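PDB 4QDG: putative adhesin from Bacteroides thetaiotaomicron, which probably serves as a cell-surface lipoprotein of the FimB/Mfa2 family, associated with the fimbriae, or pili, of this gut bacterium. Local coordinates for residues A[167-179]-A[229-241]. Residues are numbered along the deposited sequence; the frame is centred on the assembly and turned at random.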
# COMPACT_ATOMS: atom_id res chain seq x y z
N ASP A 167 -1.71 5.50 -25.74
CA ASP A 167 -1.51 5.97 -24.37
C ASP A 167 -1.02 7.41 -24.30
O ASP A 167 -1.32 8.11 -23.34
CB ASP A 167 -0.50 5.07 -23.64
CG ASP A 167 0.90 5.18 -24.20
OD1 ASP A 167 1.12 4.72 -25.33
OD2 ASP A 167 1.76 5.79 -23.53
N LYS A 168 -0.26 7.84 -25.32
CA LYS A 168 0.36 9.16 -25.41
C LYS A 168 -0.69 10.26 -25.57
O LYS A 168 -0.37 11.44 -25.37
CB LYS A 168 1.37 9.21 -26.57
CG LYS A 168 2.58 8.29 -26.39
CD LYS A 168 3.51 8.34 -27.62
CE LYS A 168 3.24 7.23 -28.60
NZ LYS A 168 2.19 7.60 -29.58
N LYS A 169 -1.93 9.90 -25.91
CA LYS A 169 -3.01 10.86 -26.05
C LYS A 169 -3.63 11.23 -24.69
O LYS A 169 -4.47 12.11 -24.63
CB LYS A 169 -4.09 10.27 -26.98
CG LYS A 169 -3.70 10.25 -28.46
CD LYS A 169 -4.86 9.78 -29.29
CE LYS A 169 -4.74 10.22 -30.72
NZ LYS A 169 -5.76 9.56 -31.57
N PHE A 170 -3.21 10.54 -23.59
CA PHE A 170 -3.82 10.66 -22.27
C PHE A 170 -2.88 10.87 -21.11
O PHE A 170 -1.76 10.36 -21.10
CB PHE A 170 -4.64 9.40 -21.95
CG PHE A 170 -5.71 9.10 -22.97
CD1 PHE A 170 -6.95 9.72 -22.90
CD2 PHE A 170 -5.48 8.18 -23.99
CE1 PHE A 170 -7.95 9.41 -23.80
CE2 PHE A 170 -6.48 7.90 -24.92
CZ PHE A 170 -7.71 8.51 -24.82
N GLU A 171 -3.40 11.58 -20.12
CA GLU A 171 -2.78 11.87 -18.84
C GLU A 171 -3.61 11.14 -17.80
O GLU A 171 -4.85 11.18 -17.85
CB GLU A 171 -2.76 13.38 -18.58
CG GLU A 171 -1.62 14.09 -19.27
CD GLU A 171 -1.54 15.60 -19.07
OE1 GLU A 171 -2.49 16.20 -18.51
OE2 GLU A 171 -0.51 16.18 -19.49
N PHE A 172 -2.92 10.45 -16.89
CA PHE A 172 -3.54 9.66 -15.82
C PHE A 172 -3.12 10.21 -14.49
O PHE A 172 -1.95 10.52 -14.30
CB PHE A 172 -3.14 8.19 -15.92
CG PHE A 172 -3.46 7.51 -17.24
CD1 PHE A 172 -2.64 7.70 -18.35
CD2 PHE A 172 -4.50 6.58 -17.33
CE1 PHE A 172 -2.90 7.01 -19.54
CE2 PHE A 172 -4.76 5.91 -18.52
CZ PHE A 172 -3.97 6.13 -19.62
N GLU A 173 -4.09 10.39 -13.57
CA GLU A 173 -3.82 10.93 -12.24
C GLU A 173 -4.66 10.27 -11.19
O GLU A 173 -5.79 9.85 -11.45
CB GLU A 173 -4.12 12.43 -12.18
CG GLU A 173 -3.12 13.32 -12.87
CD GLU A 173 -3.65 14.68 -13.30
OE1 GLU A 173 -4.86 14.97 -13.12
OE2 GLU A 173 -2.83 15.47 -13.83
N ILE A 174 -4.11 10.25 -9.97
CA ILE A 174 -4.82 9.86 -8.76
C ILE A 174 -4.59 10.99 -7.79
O ILE A 174 -3.44 11.32 -7.50
CB ILE A 174 -4.50 8.46 -8.17
CG1 ILE A 174 -5.02 7.36 -9.10
CG2 ILE A 174 -5.14 8.32 -6.77
CD1 ILE A 174 -4.53 5.91 -8.78
N THR A 175 -5.67 11.68 -7.39
CA THR A 175 -5.58 12.69 -6.35
C THR A 175 -6.07 12.04 -5.05
O THR A 175 -7.08 11.32 -5.04
CB THR A 175 -6.33 13.97 -6.70
OG1 THR A 175 -7.67 13.65 -7.09
CG2 THR A 175 -5.60 14.84 -7.72
N ASP A 176 -5.34 12.29 -3.97
CA ASP A 176 -5.66 11.75 -2.65
C ASP A 176 -4.97 12.56 -1.60
O ASP A 176 -4.12 13.37 -1.93
CB ASP A 176 -5.23 10.26 -2.55
CG ASP A 176 -5.98 9.42 -1.53
OD1 ASP A 176 -6.64 10.01 -0.62
OD2 ASP A 176 -5.98 8.18 -1.68
N ASP A 177 -5.34 12.35 -0.34
CA ASP A 177 -4.70 12.98 0.80
C ASP A 177 -4.35 11.83 1.74
O ASP A 177 -5.05 11.56 2.71
CB ASP A 177 -5.62 14.07 1.44
CG ASP A 177 -4.97 14.90 2.53
OD1 ASP A 177 -3.97 14.42 3.14
OD2 ASP A 177 -5.47 16.02 2.80
N ASN A 178 -3.29 11.08 1.39
CA ASN A 178 -2.95 9.86 2.13
C ASN A 178 -1.44 9.64 2.34
O ASN A 178 -1.04 8.49 2.46
CB ASN A 178 -3.54 8.65 1.35
CG ASN A 178 -2.98 8.44 -0.03
OD1 ASN A 178 -2.41 9.35 -0.63
ND2 ASN A 178 -3.13 7.22 -0.59
N ILE A 179 -0.61 10.69 2.40
CA ILE A 179 0.84 10.49 2.50
C ILE A 179 1.38 10.69 3.94
O ILE A 179 2.58 10.52 4.15
CB ILE A 179 1.64 11.33 1.48
CG1 ILE A 179 1.60 12.84 1.79
CG2 ILE A 179 1.24 10.99 0.05
CD1 ILE A 179 2.86 13.56 1.38
N ARG A 229 -12.92 7.17 4.35
CA ARG A 229 -13.00 8.17 5.43
C ARG A 229 -13.90 9.29 4.97
O ARG A 229 -14.09 9.46 3.77
CB ARG A 229 -11.63 8.69 5.89
CG ARG A 229 -10.86 9.40 4.80
CD ARG A 229 -9.42 8.99 4.89
NE ARG A 229 -8.55 9.78 4.01
CZ ARG A 229 -8.17 9.40 2.79
NH1 ARG A 229 -8.65 8.29 2.26
NH2 ARG A 229 -7.32 10.13 2.10
N ASP A 230 -14.49 10.04 5.90
CA ASP A 230 -15.43 11.08 5.49
C ASP A 230 -14.73 12.40 5.09
O ASP A 230 -15.41 13.25 4.53
CB ASP A 230 -16.57 11.30 6.54
CG ASP A 230 -16.18 11.59 7.97
OD1 ASP A 230 -15.09 12.17 8.19
OD2 ASP A 230 -16.99 11.28 8.88
N TRP A 231 -13.40 12.54 5.30
CA TRP A 231 -12.69 13.79 4.97
C TRP A 231 -11.98 13.79 3.60
O TRP A 231 -11.57 14.85 3.15
CB TRP A 231 -11.72 14.22 6.09
CG TRP A 231 -10.73 13.18 6.53
CD1 TRP A 231 -10.87 12.30 7.56
CD2 TRP A 231 -9.40 13.00 6.02
NE1 TRP A 231 -9.72 11.55 7.70
CE2 TRP A 231 -8.79 11.99 6.79
CE3 TRP A 231 -8.66 13.59 4.98
CZ2 TRP A 231 -7.47 11.55 6.55
CZ3 TRP A 231 -7.36 13.15 4.74
CH2 TRP A 231 -6.79 12.13 5.52
N TYR A 232 -11.86 12.65 2.93
CA TYR A 232 -11.29 12.62 1.59
C TYR A 232 -11.88 11.51 0.77
O TYR A 232 -12.05 10.39 1.25
CB TYR A 232 -9.75 12.57 1.52
CG TYR A 232 -9.25 13.34 0.32
CD1 TYR A 232 -9.13 14.73 0.37
CD2 TYR A 232 -9.04 12.72 -0.91
CE1 TYR A 232 -8.79 15.47 -0.75
CE2 TYR A 232 -8.71 13.45 -2.04
CZ TYR A 232 -8.56 14.83 -1.95
OH TYR A 232 -8.24 15.62 -3.02
N SER A 233 -12.18 11.83 -0.48
CA SER A 233 -12.72 10.93 -1.49
C SER A 233 -11.69 10.86 -2.65
O SER A 233 -11.69 11.72 -3.53
CB SER A 233 -14.10 11.41 -1.95
OG SER A 233 -14.69 10.48 -2.84
N PRO A 234 -10.74 9.89 -2.61
CA PRO A 234 -9.72 9.81 -3.67
C PRO A 234 -10.33 9.68 -5.07
O PRO A 234 -11.35 8.98 -5.27
CB PRO A 234 -8.91 8.56 -3.31
CG PRO A 234 -9.24 8.28 -1.89
CD PRO A 234 -10.59 8.81 -1.61
N LYS A 235 -9.69 10.37 -6.03
CA LYS A 235 -10.16 10.40 -7.40
C LYS A 235 -9.17 9.82 -8.41
O LYS A 235 -7.96 10.03 -8.30
CB LYS A 235 -10.50 11.85 -7.81
CG LYS A 235 -11.68 12.47 -7.06
CD LYS A 235 -13.04 12.06 -7.65
CE LYS A 235 -14.19 12.68 -6.90
NZ LYS A 235 -14.42 12.01 -5.59
N LEU A 236 -9.70 9.09 -9.42
CA LEU A 236 -8.93 8.59 -10.56
C LEU A 236 -9.37 9.47 -11.72
O LEU A 236 -10.57 9.62 -11.96
CB LEU A 236 -9.06 7.10 -10.88
CG LEU A 236 -8.50 6.68 -12.25
CD1 LEU A 236 -6.96 6.70 -12.26
CD2 LEU A 236 -9.02 5.32 -12.66
N THR A 237 -8.41 10.11 -12.39
CA THR A 237 -8.73 11.02 -13.51
C THR A 237 -7.96 10.63 -14.76
O THR A 237 -6.75 10.38 -14.67
CB THR A 237 -8.47 12.50 -13.11
OG1 THR A 237 -9.23 12.81 -11.95
CG2 THR A 237 -8.85 13.48 -14.20
N VAL A 238 -8.66 10.58 -15.91
CA VAL A 238 -8.06 10.27 -17.20
C VAL A 238 -8.45 11.43 -18.14
O VAL A 238 -9.63 11.69 -18.36
CB VAL A 238 -8.38 8.86 -17.77
CG1 VAL A 238 -7.63 8.64 -19.09
CG2 VAL A 238 -8.01 7.77 -16.77
N ARG A 239 -7.44 12.17 -18.61
CA ARG A 239 -7.64 13.35 -19.44
C ARG A 239 -7.01 13.22 -20.81
O ARG A 239 -5.85 12.77 -20.90
CB ARG A 239 -7.02 14.56 -18.72
CG ARG A 239 -7.38 15.94 -19.26
CD ARG A 239 -7.01 17.07 -18.30
NE ARG A 239 -5.69 16.85 -17.74
CZ ARG A 239 -5.44 16.61 -16.45
NH1 ARG A 239 -6.41 16.65 -15.56
NH2 ARG A 239 -4.20 16.36 -16.06
N ARG A 240 -7.77 13.61 -21.88
CA ARG A 240 -7.24 13.68 -23.25
C ARG A 240 -6.34 14.91 -23.31
O ARG A 240 -6.84 16.01 -23.04
CB ARG A 240 -8.35 13.81 -24.31
CG ARG A 240 -9.27 12.61 -24.51
CD ARG A 240 -10.05 12.72 -25.83
NE ARG A 240 -11.04 13.80 -25.80
CZ ARG A 240 -12.36 13.62 -25.78
NH1 ARG A 240 -12.87 12.40 -25.83
NH2 ARG A 240 -13.17 14.66 -25.73
N LYS A 241 -5.03 14.75 -23.61
CA LYS A 241 -4.03 15.83 -23.66
C LYS A 241 -4.40 16.97 -24.64
O LYS A 241 -4.29 18.15 -24.26
CB LYS A 241 -2.65 15.25 -24.04
CG LYS A 241 -1.86 14.81 -22.83
CD LYS A 241 -0.89 13.70 -23.13
CE LYS A 241 0.54 14.13 -23.18
NZ LYS A 241 1.40 12.98 -23.55
O HOH W 1 -9.34 14.89 -5.32
O HOH W 2 -8.05 13.81 -9.77
O HOH W 3 -6.88 6.86 0.50
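Phe172 and Val238 lie side by side on the buried face of an antiparallel strand pair, with Val238 CG1 over one face of the phenyl ring and CG2 3.7 Å from Phe172 CD2. Strands 170-176 and 235-240 are the central pair of a four-stranded antiparallel sheet in this transthyretin-clan fold, flanked by strands 193-195 and 246-251. On the same face Leu236 CD1 packs against Ile174 CG1 at 3.8 Å, and strand 213-223 covers Phe172 and Ile174, consistent with one layer of a beta-sandwich-like core. Glu171-Arg239, Glu173-Thr237 and Thr175-Lys235 are the hydrogen-bonded pairs, with two backbone bonds each.

Their side chains line the other, more polar face. There Arg239, extended until it bends at CG-CD (chi3 43°), lays its guanidinium edge between two carboxylates: NH2 donates to Glu171 OE1 at 3.0 Å and to Glu173 OE2 at 2.8 Å, the latter from above its carboxylate plane. The Glu171 carboxylate stands almost perpendicular to the guanidinium, at 87°, and Glu246 bonds NH1, so three acidic residues share this one cation. One water links Thr175 OG1 to Thr237 OG1, which also bonds Asn249; a second joins Thr175 OG1 to Tyr232 OH.

Beyond the strand end, Asp177 CB sits over the Tyr232 ring, 4.0 Å from its centroid. Asp176 OD1 takes Arg229 NH2 on its syn side at 2.8 Å and the backbone N of Asp177 on its anti side, both tilted from its plane toward the same face.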